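Orotidine-5-phosphate decarboxylase/orotate phosphoribosyltransferase, putative (Ompdcase-oprtase, putative) (Leishmania infantum, PDB 3QW3) probably catalyses the decarboxylation of orotidine 5'-phosphate to UMP, the last step of de novo UMP synthesis, with this chain being the decarboxylase domain of a bifunctional enzyme. Local coordinates at residues Arg36-Thr41 / Ile70-Ala75; Ser14-Gly19 / Lys242-Glu247; Ala157-Ala162 / Ala185-Arg190; Asn8-Arg13 / Gly76-Leu81. All blocks are in the same frame, centred on the assembly; numbering follows the deposited sequence.

Contact 1. Residues Arg36-Thr41 / Ile70-Ala75; sequences RLIEQT and IRAVPA
I38 carries this contact alone from its side, meeting A72, V73 and P74 where helix 60-72 runs out into a loop. The side-chain contacts across it are all apolar, and no hydrogen bond crosses. The two branches of the side chain go to different partners. Its CG1 arm stands anti to the carbonyl carbon (chi1 -69°) and extends onward, so CD1 reaches the neighbouring segment. There CD1 lies 3.9 Å from CG2 of V73 and 4.2 Å from CB of A72. The V73 and I38 side chains cross at about a right angle. The other branch, CG2, sits 3.6 Å from CD of P74, and these two side chains run past each other in opposite directions. The same CG2 also brushes the backbone O of A72. One isoleucine thus fills the angle between the last turn of the helix and the proline that follows.

The polar interactions stay within residues 36-41. T41 OG1 gives a hydrogen bond of 2.7 Å to the backbone O of L37, one turn back, reaching it from 34° out of the carbonyl plane. It is also hydrogen-bonded to the hydroxyl of Y48, on strand 47-50. T41 is buried, and these bonds satisfy its oxygen.

Y48 also packs on both I38 and V73, so the contact has strand 47-50 beneath it. L37 instead faces strand 16-20. Two neighbouring helices of the outer layer, 27-41 and 60-72, meet here near their C-terminal ends over the parallel strands, as in the TIM barrel of the OMP decarboxylase family.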
loop_
_atom_site.group_PDB
_atom_site.type_symbol
_atom_site.label_atom_id
_atom_site.label_comp_id
_atom_site.label_asym_id
_atom_site.label_seq_id
_atom_site.Cartn_x
_atom_site.Cartn_y
_atom_site.Cartn_z
ATOM N N ARG A 36 12.021 19.060 -16.447
ATOM C CA ARG A 36 11.998 20.523 -16.316
ATOM C C ARG A 36 12.002 20.963 -14.848
ATOM O O ARG A 36 12.759 21.859 -14.472
ATOM C CB ARG A 36 10.788 21.115 -17.050
ATOM C CG ARG A 36 10.699 22.640 -17.041
ATOM C CD ARG A 36 9.475 23.115 -17.826
ATOM N NE ARG A 36 9.489 24.558 -18.063
ATOM N N LEU A 37 11.172 20.323 -14.021
ATOM C CA LEU A 37 11.116 20.661 -12.598
ATOM C C LEU A 37 12.419 20.306 -11.870
ATOM O O LEU A 37 12.862 21.049 -10.995
ATOM C CB LEU A 37 9.912 19.995 -11.911
ATOM C CG LEU A 37 9.588 20.457 -10.485
ATOM C CD1 LEU A 37 9.284 21.958 -10.423
ATOM C CD2 LEU A 37 8.412 19.663 -9.924
ATOM N N ILE A 38 13.026 19.178 -12.240
ATOM C CA ILE A 38 14.313 18.777 -11.669
ATOM C C ILE A 38 15.376 19.820 -12.018
ATOM O O ILE A 38 16.139 20.250 -11.149
ATOM C CB ILE A 38 14.760 17.373 -12.149
ATOM C CG1 ILE A 38 13.853 16.288 -11.556
ATOM C CG2 ILE A 38 16.213 17.102 -11.748
ATOM C CD1 ILE A 38 13.917 14.959 -12.298
ATOM N N GLU A 39 15.402 20.233 -13.282
ATOM C CA GLU A 39 16.343 21.261 -13.749
ATOM C C GLU A 39 16.188 22.570 -12.972
ATOM O O GLU A 39 17.183 23.217 -12.631
ATOM C CB GLU A 39 16.169 21.502 -15.258
ATOM N N GLN A 40 14.946 22.943 -12.675
ATOM C CA GLN A 40 14.655 24.189 -11.957
ATOM C C GLN A 40 14.991 24.156 -10.462
ATOM O O GLN A 40 15.267 25.201 -9.864
ATOM C CB GLN A 40 13.185 24.575 -12.138
ATOM C CG GLN A 40 12.811 24.982 -13.551
ATOM C CD GLN A 40 11.313 25.019 -13.772
ATOM O OE1 GLN A 40 10.565 24.253 -13.168
ATOM N NE2 GLN A 40 10.868 25.910 -14.650
ATOM N N THR A 41 14.984 22.963 -9.863
ATOM C CA THR A 41 14.993 22.845 -8.406
ATOM C C THR A 41 16.180 22.110 -7.774
ATOM O O THR A 41 16.365 22.193 -6.561
ATOM C CB THR A 41 13.697 22.158 -7.890
ATOM O OG1 THR A 41 13.611 20.833 -8.433
ATOM C CG2 THR A 41 12.455 22.969 -8.275
ATOM N N ILE A 70 13.576 8.878 -12.617
ATOM C CA ILE A 70 14.518 8.582 -11.528
ATOM C C ILE A 70 15.970 8.739 -12.006
ATOM O O ILE A 70 16.789 9.363 -11.325
ATOM C CB ILE A 70 14.252 7.186 -10.901
ATOM C CG1 ILE A 70 12.942 7.227 -10.096
ATOM C CG2 ILE A 70 15.425 6.734 -10.023
ATOM C CD1 ILE A 70 12.443 5.878 -9.616
ATOM N N ARG A 71 16.266 8.199 -13.187
ATOM C CA ARG A 71 17.596 8.314 -13.784
ATOM C C ARG A 71 17.977 9.782 -14.030
ATOM O O ARG A 71 19.159 10.137 -13.971
ATOM C CB ARG A 71 17.672 7.494 -15.078
ATOM C CG ARG A 71 19.073 7.055 -15.473
ATOM C CD ARG A 71 19.032 5.971 -16.554
ATOM N N ALA A 72 16.972 10.624 -14.279
ATOM C CA ALA A 72 17.166 12.060 -14.542
ATOM C C ALA A 72 17.598 12.871 -13.316
ATOM O O ALA A 72 18.162 13.960 -13.453
ATOM C CB ALA A 72 15.910 12.667 -15.153
ATOM N N VAL A 73 17.327 12.346 -12.125
ATOM C CA VAL A 73 17.716 13.021 -10.891
ATOM C C VAL A 73 19.247 12.999 -10.760
ATOM O O VAL A 73 19.852 11.928 -10.844
ATOM C CB VAL A 73 17.040 12.367 -9.659
ATOM C CG1 VAL A 73 17.511 13.009 -8.371
ATOM C CG2 VAL A 73 15.516 12.454 -9.788
ATOM N N PRO A 74 19.873 14.184 -10.576
ATOM C CA PRO A 74 21.332 14.275 -10.461
ATOM C C PRO A 74 21.918 13.293 -9.463
ATOM O O PRO A 74 21.310 13.015 -8.425
ATOM C CB PRO A 74 21.554 15.706 -9.961
ATOM C CG PRO A 74 20.429 16.466 -10.519
ATOM C CD PRO A 74 19.245 15.516 -10.515
ATOM N N ALA A 75 23.098 12.766 -9.782
ATOM C CA ALA A 75 23.829 11.930 -8.844
ATOM C C ALA A 75 24.023 12.712 -7.545
ATOM O O ALA A 75 24.297 13.920 -7.566
ATOM C CB ALA A 75 25.176 11.508 -9.435
#

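Contact 2. Residues Ser14-Gly19 / Lys242-Glu247; sequences SLLCVG and KELCEE
OG of S14 and SG of C245 both stand anti to the backbone N of their own residue, with chi1 of -178° and 179°. These settings bring OG and SG within 3.4 Å of each other. SG also lies 3.5 Å from CB of S14, so the sulfur rests alongside the serine side chain in van der Waals contact.

Neither hydrogen bond of the serine oxygen crosses the contact. The backbone N-H of L16 reaches S14 OG at 3.0 Å along a nearly straight path (165°), which makes an ST turn. OG is also hydrogen-bonded to the backbone O of Y44. The turn leads the chain into strand 16-20.

One water joins the two backbones. It accepts from the N-H of L15 at 2.9 Å and donates to the backbone O of C245 at the same length. It bridges loop and helix without any side chain.

The apolar part is looser. CD1 of L16 approaches CD1 of L244 at 4.3 Å, while CD2 of L16 faces the backbone near C245.

Helix 237-253 lies against the outside of the first strand of the barrel. L16 and L244 both touch V227 on strand 223-227, which lies beside strand 16-20, and L15 reaches I248 and R252 farther along the helix.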
loop_
_atom_site.group_PDB
_atom_site.type_symbol
_atom_site.label_atom_id
_atom_site.label_comp_id
_atom_site.label_asym_id
_atom_site.label_seq_id
_atom_site.Cartn_x
_atom_site.Cartn_y
_atom_site.Cartn_z
ATOM N N SER A 14 20.156 21.717 2.495
ATOM C CA SER A 14 18.701 21.782 2.310
ATOM C C SER A 14 17.957 20.664 3.020
ATOM O O SER A 14 18.483 19.566 3.155
ATOM C CB SER A 14 18.371 21.696 0.819
ATOM O OG SER A 14 16.975 21.791 0.606
ATOM N N LEU A 15 16.724 20.948 3.441
ATOM C CA LEU A 15 15.800 19.903 3.910
ATOM C C LEU A 15 14.571 19.787 3.002
ATOM O O LEU A 15 13.566 19.159 3.372
ATOM C CB LEU A 15 15.355 20.167 5.348
ATOM C CG LEU A 15 16.438 20.191 6.430
ATOM C CD1 LEU A 15 15.810 20.422 7.799
ATOM C CD2 LEU A 15 17.268 18.905 6.432
ATOM N N LEU A 16 14.651 20.398 1.826
ATOM C CA LEU A 16 13.520 20.430 0.898
ATOM C C LEU A 16 13.431 19.162 0.052
ATOM O O LEU A 16 14.374 18.803 -0.642
ATOM C CB LEU A 16 13.608 21.666 -0.004
ATOM C CG LEU A 16 12.498 21.855 -1.036
ATOM C CD1 LEU A 16 11.152 22.070 -0.353
ATOM C CD2 LEU A 16 12.837 23.025 -1.954
ATOM N N CYS A 17 12.282 18.492 0.125
ATOM C CA CYS A 17 11.986 17.353 -0.744
ATOM C C CYS A 17 11.030 17.821 -1.825
ATOM O O CYS A 17 9.983 18.391 -1.521
ATOM C CB CYS A 17 11.351 16.226 0.060
ATOM S SG CYS A 17 10.938 14.760 -0.912
ATOM N N VAL A 18 11.401 17.606 -3.081
ATOM C CA VAL A 18 10.586 18.071 -4.202
ATOM C C VAL A 18 9.727 16.923 -4.733
ATOM O O VAL A 18 10.242 15.924 -5.237
ATOM C CB VAL A 18 11.449 18.670 -5.339
ATOM C CG1 VAL A 18 10.574 19.180 -6.480
ATOM C CG2 VAL A 18 12.360 19.790 -4.807
ATOM N N GLY A 19 8.412 17.071 -4.609
ATOM C CA GLY A 19 7.489 16.068 -5.135
ATOM C C GLY A 19 7.491 16.051 -6.650
ATOM O O GLY A 19 7.558 17.104 -7.292
ATOM N N LYS A 242 14.388 27.916 -4.105
ATOM C CA LYS A 242 15.418 28.699 -3.432
ATOM C C LYS A 242 14.856 29.328 -2.160
ATOM O O LYS A 242 15.445 29.190 -1.089
ATOM C CB LYS A 242 15.989 29.767 -4.372
ATOM C CG LYS A 242 17.129 30.594 -3.773
ATOM C CD LYS A 242 17.702 31.569 -4.805
ATOM C CE LYS A 242 18.992 32.236 -4.315
ATOM N NZ LYS A 242 18.761 33.187 -3.186
ATOM N N GLU A 243 13.706 29.995 -2.277
ATOM C CA GLU A 243 13.080 30.668 -1.136
ATOM C C GLU A 243 12.693 29.703 -0.013
ATOM O O GLU A 243 12.962 29.976 1.154
ATOM C CB GLU A 243 11.872 31.501 -1.585
ATOM C CG GLU A 243 11.089 32.155 -0.438
ATOM C CD GLU A 243 10.049 33.152 -0.920
ATOM O OE1 GLU A 243 9.096 33.441 -0.160
ATOM O OE2 GLU A 243 10.181 33.656 -2.055
ATOM N N LEU A 244 12.069 28.580 -0.375
ATOM C CA LEU A 244 11.664 27.575 0.606
ATOM C C LEU A 244 12.870 26.969 1.313
ATOM O O LEU A 244 12.867 26.834 2.533
ATOM C CB LEU A 244 10.851 26.458 -0.053
ATOM C CG LEU A 244 9.395 26.715 -0.437
ATOM C CD1 LEU A 244 8.933 25.622 -1.390
ATOM C CD2 LEU A 244 8.484 26.784 0.783
ATOM N N CYS A 245 13.896 26.615 0.541
ATOM C CA CYS A 245 15.142 26.095 1.106
ATOM C C CYS A 245 15.751 27.077 2.116
ATOM O O CYS A 245 16.126 26.695 3.228
ATOM C CB CYS A 245 16.149 25.785 -0.003
ATOM S SG CYS A 245 17.740 25.152 0.594
ATOM N N GLU A 246 15.832 28.344 1.721
ATOM C CA GLU A 246 16.438 29.373 2.568
ATOM C C GLU A 246 15.626 29.674 3.822
ATOM O O GLU A 246 16.194 29.891 4.896
ATOM C CB GLU A 246 16.682 30.653 1.764
ATOM C CG GLU A 246 17.756 30.489 0.703
ATOM C CD GLU A 246 17.864 31.677 -0.234
ATOM O OE1 GLU A 246 17.067 32.633 -0.118
ATOM O OE2 GLU A 246 18.761 31.647 -1.094
ATOM N N GLU A 247 14.301 29.672 3.687
ATOM C CA GLU A 247 13.414 29.889 4.822
ATOM C C GLU A 247 13.564 28.768 5.847
ATOM O O GLU A 247 13.609 29.029 7.045
ATOM C CB GLU A 247 11.954 29.996 4.366
ATOM C CG GLU A 247 10.991 30.467 5.456
ATOM C CD GLU A 247 11.401 31.801 6.083
ATOM O OE1 GLU A 247 11.801 32.733 5.343
ATOM O OE2 GLU A 247 11.327 31.912 7.327
HETATM O O HOH W 1 16.547 23.836 3.779
#

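Contact 3. Residues Ala157-Ala162 / Ala185-Arg190; sequences AVAERA and ARVRAR. With SO4 (sulfate ion), chain F.
Two neighbouring helices of the TIM barrel's outer layer, 154-163 and 181-190, pack here through A159, E160, V187 and R190. They run roughly parallel, crossing at -32°, and the axes of these two short segments come within 8.7 Å. The small side chain of A159 probably helps allow this close approach. Its CB lies 3.9 Å from CG1 of V187 and equally far from CB of R190. A159 and V187 both rest on L174 of strand 172-176, so this is the side of the contact toward the sheet.

The outer side is charged. E160 and R190 lie side by side and point the same way. The E160 chain is extended beyond CG, whereas that of R190 bends at chi2. This bend lays CD of R190 3.7 Å from CG of E160, so the aliphatic parts pack before the charges meet. OE2 of E160 then forms a salt bridge with NH1 of R190 at 2.7 Å. The hydrogen bond in it is weak, because the angle at hydrogen is only 123°. The two flat groups stand nearly perpendicular, 85° apart. The other oxygen, OE1, is bound by NE of R152. The carboxylate is thus shared by two arginines, which probably favours its charged form.

On another side of helix 154-163, A157 and R161 pack on L147 of the second subunit. R161 also holds a sulfate, probably from the crystallisation liquor, to which R152 NH2 is hydrogen-bonded as well. Sulfate O3 sits near the guanidinium plane at its edge, forked between two nitrogens, 2.8 Å from NH1 of R161 and doubtfully short to NH2.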
loop_
_atom_site.group_PDB
_atom_site.type_symbol
_atom_site.label_atom_id
_atom_site.label_comp_id
_atom_site.label_asym_id
_atom_site.label_seq_id
_atom_site.Cartn_x
_atom_site.Cartn_y
_atom_site.Cartn_z
ATOM N N ALA A 157 2.199 4.808 19.232
ATOM C CA ALA A 157 2.616 3.401 19.303
ATOM C C ALA A 157 3.434 2.974 18.074
ATOM O O ALA A 157 4.394 2.209 18.185
ATOM C CB ALA A 157 1.408 2.484 19.496
ATOM N N VAL A 158 3.044 3.476 16.906
ATOM C CA VAL A 158 3.774 3.224 15.669
ATOM C C VAL A 158 5.168 3.864 15.738
ATOM O O VAL A 158 6.169 3.228 15.401
ATOM C CB VAL A 158 2.978 3.732 14.441
ATOM C CG1 VAL A 158 3.831 3.691 13.171
ATOM C CG2 VAL A 158 1.706 2.906 14.264
ATOM N N ALA A 159 5.217 5.110 16.200
ATOM C CA ALA A 159 6.482 5.836 16.356
ATOM C C ALA A 159 7.462 5.110 17.280
ATOM O O ALA A 159 8.654 5.021 16.973
ATOM C CB ALA A 159 6.224 7.266 16.843
ATOM N N GLU A 160 6.955 4.579 18.392
ATOM C CA GLU A 160 7.776 3.824 19.352
ATOM C C GLU A 160 8.369 2.562 18.736
ATOM O O GLU A 160 9.562 2.276 18.893
ATOM C CB GLU A 160 6.953 3.437 20.585
ATOM C CG GLU A 160 6.572 4.584 21.493
ATOM C CD GLU A 160 5.843 4.101 22.738
ATOM O OE1 GLU A 160 5.014 3.172 22.630
ATOM O OE2 GLU A 160 6.104 4.643 23.830
ATOM N N ARG A 161 7.527 1.803 18.033
ATOM C CA ARG A 161 7.975 0.612 17.324
ATOM C C ARG A 161 9.074 0.946 16.328
ATOM O O ARG A 161 10.076 0.240 16.235
ATOM C CB ARG A 161 6.803 -0.034 16.589
ATOM C CG ARG A 161 6.162 -1.167 17.341
ATOM C CD ARG A 161 4.737 -1.380 16.878
ATOM N NE ARG A 161 4.063 -2.394 17.684
ATOM C CZ ARG A 161 3.492 -2.172 18.865
ATOM N NH1 ARG A 161 3.504 -0.963 19.414
ATOM N NH2 ARG A 161 2.908 -3.174 19.502
ATOM N N ALA A 162 8.871 2.033 15.585
ATOM C CA ALA A 162 9.793 2.438 14.542
ATOM C C ALA A 162 11.156 2.831 15.107
ATOM O O ALA A 162 12.179 2.403 14.585
ATOM C CB ALA A 162 9.196 3.574 13.719
ATOM N N ALA A 185 5.135 16.940 17.444
ATOM C CA ALA A 185 5.962 16.965 18.652
ATOM C C ALA A 185 5.839 15.675 19.466
ATOM O O ALA A 185 6.825 15.207 20.040
ATOM C CB ALA A 185 5.623 18.174 19.515
ATOM N N ARG A 186 4.635 15.104 19.512
ATOM C CA ARG A 186 4.427 13.819 20.188
ATOM C C ARG A 186 5.265 12.730 19.528
ATOM O O ARG A 186 5.896 11.921 20.208
ATOM C CB ARG A 186 2.948 13.419 20.192
ATOM C CG ARG A 186 2.084 14.224 21.146
ATOM C CD ARG A 186 0.791 13.492 21.459
ATOM N NE ARG A 186 -0.083 14.298 22.307
ATOM C CZ ARG A 186 -1.029 15.119 21.859
ATOM N NH1 ARG A 186 -1.254 15.254 20.556
ATOM N NH2 ARG A 186 -1.763 15.808 22.723
ATOM N N VAL A 187 5.285 12.726 18.197
ATOM C CA VAL A 187 6.057 11.733 17.457
ATOM C C VAL A 187 7.560 11.903 17.715
ATOM O O VAL A 187 8.270 10.923 17.957
ATOM C CB VAL A 187 5.713 11.761 15.948
ATOM C CG1 VAL A 187 6.555 10.759 15.185
ATOM C CG2 VAL A 187 4.232 11.467 15.753
ATOM N N ARG A 188 8.036 13.146 17.692
ATOM C CA ARG A 188 9.443 13.415 17.991
ATOM C C ARG A 188 9.841 12.982 19.415
ATOM O O ARG A 188 10.974 12.558 19.646
ATOM C CB ARG A 188 9.779 14.891 17.736
ATOM C CG ARG A 188 11.259 15.260 17.913
ATOM C CD ARG A 188 12.190 14.320 17.152
ATOM N NE ARG A 188 12.261 14.624 15.727
ATOM C CZ ARG A 188 12.670 13.771 14.793
ATOM N NH1 ARG A 188 13.030 12.534 15.117
ATOM N NH2 ARG A 188 12.712 14.158 13.527
ATOM N N ALA A 189 8.902 13.072 20.352
ATOM C CA ALA A 189 9.134 12.616 21.724
ATOM C C ALA A 189 9.274 11.094 21.805
ATOM O O ALA A 189 10.082 10.585 22.586
ATOM C CB ALA A 189 8.030 13.098 22.643
ATOM N N ARG A 190 8.490 10.378 20.997
ATOM C CA ARG A 190 8.538 8.908 20.952
ATOM C C ARG A 190 9.689 8.395 20.097
ATOM O O ARG A 190 10.208 7.301 20.332
ATOM C CB ARG A 190 7.219 8.330 20.419
ATOM C CG ARG A 190 5.989 8.682 21.238
ATOM C CD ARG A 190 6.049 8.092 22.645
ATOM N NE ARG A 190 4.899 8.502 23.448
ATOM C CZ ARG A 190 4.526 7.929 24.592
ATOM N NH1 ARG A 190 5.205 6.899 25.083
ATOM N NH2 ARG A 190 3.463 8.383 25.245
HETATM S S SO4 F . 2.711 -2.026 23.147
HETATM O O1 SO4 F . 2.196 -3.237 23.780
HETATM O O2 SO4 F . 4.146 -1.911 23.400
HETATM O O3 SO4 F . 2.484 -2.103 21.714
HETATM O O4 SO4 F . 2.009 -0.859 23.679
#

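Contact 4. Residues Asn8-Arg13 / Gly76-Leu81; sequences NERAKR and GIPVVL
R10 folds its long side chain over G76, I77 and P78, and supplies the whole contact from the side of helix 3-11. CG lies beside the backbone N (chi1 -61°). The chain then bends twice, at chi2 (-60°) and chi3 (-66°). This curled shape keeps the arginine close to the neighbouring loop. On the way, CG and CD each pass 3.6 Å from the backbone O of G76. CG also comes 4.1 Å from CD of P78, the ring carbon bonded to the proline N.

I77 lies against one face of the flat end. CG1 of I77 stands 3.7 Å above the centre of the R10 guanidinium, so one face of the group rests on a methylene. I77 puts this CG1 anti to its carbonyl carbon, and CD1 then carries on to 3.8 Å from NH2 of R10. No hydrogen bond crosses the contact. The charge is served from outside: NH2 of R10 is hydrogen-bonded to the backbone O of A45. This bond and the isoleucine against its face together help fix the rotation of the group.

G76 has a positive phi, at which a CB would press on the carbonyl O of A75. The loop can therefore make its turn there before entering strand 80-85.

P78 also touches F3 and L6, and V80 touches F3. Helix 3-11 thus lies across the N-terminal ends of the strands, closing the bottom of the barrel as N-terminal extensions do in many TIM barrels.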
loop_
_atom_site.group_PDB
_atom_site.type_symbol
_atom_site.label_atom_id
_atom_site.label_comp_id
_atom_site.label_asym_id
_atom_site.label_seq_id
_atom_site.Cartn_x
_atom_site.Cartn_y
_atom_site.Cartn_z
ATOM N N ASN A 8 22.257 12.983 4.400
ATOM C CA ASN A 8 23.067 13.773 5.329
ATOM C C ASN A 8 23.939 14.794 4.609
ATOM O O ASN A 8 24.091 15.922 5.087
ATOM C CB ASN A 8 23.910 12.884 6.250
ATOM C CG ASN A 8 23.111 12.325 7.419
ATOM O OD1 ASN A 8 22.120 12.917 7.862
ATOM N ND2 ASN A 8 23.549 11.179 7.933
ATOM N N GLU A 9 24.482 14.413 3.454
ATOM C CA GLU A 9 25.257 15.341 2.629
ATOM C C GLU A 9 24.370 16.474 2.112
ATOM O O GLU A 9 24.739 17.641 2.207
ATOM C CB GLU A 9 25.947 14.608 1.470
ATOM C CG GLU A 9 26.745 15.508 0.521
ATOM C CD GLU A 9 28.014 16.083 1.140
ATOM O OE1 GLU A 9 28.529 17.078 0.586
ATOM O OE2 GLU A 9 28.493 15.555 2.169
ATOM N N ARG A 10 23.190 16.137 1.585
ATOM C CA ARG A 10 22.277 17.172 1.106
ATOM C C ARG A 10 21.769 18.064 2.233
ATOM O O ARG A 10 21.555 19.253 2.013
ATOM C CB ARG A 10 21.088 16.573 0.336
ATOM C CG ARG A 10 21.463 15.775 -0.915
ATOM C CD ARG A 10 22.214 16.605 -1.958
ATOM N NE ARG A 10 21.394 17.669 -2.539
ATOM C CZ ARG A 10 21.822 18.510 -3.476
ATOM N NH1 ARG A 10 23.067 18.414 -3.938
ATOM N NH2 ARG A 10 21.010 19.445 -3.959
ATOM N N ALA A 11 21.585 17.494 3.426
ATOM C CA ALA A 11 21.042 18.231 4.582
ATOM C C ALA A 11 21.955 19.364 5.030
ATOM O O ALA A 11 21.517 20.286 5.712
ATOM C CB ALA A 11 20.727 17.294 5.745
ATOM N N LYS A 12 23.223 19.294 4.628
ATOM C CA LYS A 12 24.156 20.392 4.859
ATOM C C LYS A 12 23.684 21.653 4.136
ATOM O O LYS A 12 24.013 22.768 4.546
ATOM C CB LYS A 12 25.551 20.003 4.381
ATOM C CG LYS A 12 26.163 18.829 5.133
ATOM C CD LYS A 12 27.406 18.345 4.402
ATOM C CE LYS A 12 28.219 17.379 5.238
ATOM N NZ LYS A 12 29.371 16.873 4.437
ATOM N N ARG A 13 22.900 21.468 3.074
ATOM C CA ARG A 13 22.430 22.573 2.239
ATOM C C ARG A 13 20.917 22.791 2.288
ATOM O O ARG A 13 20.451 23.920 2.125
ATOM C CB ARG A 13 22.861 22.352 0.789
ATOM C CG ARG A 13 24.371 22.466 0.571
ATOM C CD ARG A 13 24.762 21.965 -0.811
ATOM N N GLY A 76 23.833 12.026 -6.425
ATOM C CA GLY A 76 23.991 12.633 -5.110
ATOM C C GLY A 76 22.691 13.048 -4.436
ATOM O O GLY A 76 22.679 13.319 -3.240
ATOM N N ILE A 77 21.600 13.105 -5.197
ATOM C CA ILE A 77 20.296 13.457 -4.626
ATOM C C ILE A 77 19.420 12.208 -4.533
ATOM O O ILE A 77 19.086 11.610 -5.555
ATOM C CB ILE A 77 19.576 14.572 -5.416
ATOM C CG1 ILE A 77 20.513 15.773 -5.637
ATOM C CG2 ILE A 77 18.301 15.009 -4.666
ATOM C CD1 ILE A 77 19.945 16.866 -6.577
ATOM N N PRO A 78 19.048 11.816 -3.301
ATOM C CA PRO A 78 18.287 10.576 -3.128
ATOM C C PRO A 78 16.845 10.703 -3.596
ATOM O O PRO A 78 16.278 11.796 -3.587
ATOM C CB PRO A 78 18.353 10.334 -1.624
ATOM C CG PRO A 78 18.512 11.694 -1.025
ATOM C CD PRO A 78 19.316 12.488 -2.017
ATOM N N VAL A 79 16.279 9.575 -4.016
ATOM C CA VAL A 79 14.916 9.503 -4.520
ATOM C C VAL A 79 14.091 8.648 -3.567
ATOM O O VAL A 79 14.463 7.513 -3.245
ATOM C CB VAL A 79 14.885 8.894 -5.941
ATOM C CG1 VAL A 79 13.455 8.675 -6.423
ATOM C CG2 VAL A 79 15.639 9.793 -6.929
ATOM N N VAL A 80 12.972 9.208 -3.119
ATOM C CA VAL A 80 12.011 8.485 -2.303
ATOM C C VAL A 80 10.826 8.105 -3.190
ATOM O O VAL A 80 10.097 8.972 -3.656
ATOM C CB VAL A 80 11.507 9.353 -1.124
ATOM C CG1 VAL A 80 10.494 8.568 -0.278
ATOM C CG2 VAL A 80 12.683 9.842 -0.268
ATOM N N LEU A 81 10.643 6.811 -3.445
ATOM C CA LEU A 81 9.486 6.377 -4.212
ATOM C C LEU A 81 8.280 6.365 -3.278
ATOM O O LEU A 81 8.238 5.583 -2.325
ATOM C CB LEU A 81 9.718 4.995 -4.844
ATOM C CG LEU A 81 8.568 4.438 -5.693
ATOM C CD1 LEU A 81 8.251 5.328 -6.904
ATOM C CD2 LEU A 81 8.877 3.003 -6.145
#

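Contacts 1, 2 and 4 form one patch of the barrel. Contact 1 touches contact 2 where CD2 of L37 meets the backbone O of G19 at 3.8 Å. It touches contact 4 through CG2 of V73 and CG2 of V79, 3.9 Å apart. Contacts 2 and 4 have centres about 12 Å apart and meet at C245 SG and the backbone O of R13. Their segments alternate along the chain. TIM-barrel active sites lie at the C-terminal strand ends, so contact 4 is probably at the opposite end. Contact 3 stands apart. Its centre is about 33 Å from that of contact 1, across the chain's centre, and it alone touches the second subunit and the sulfate.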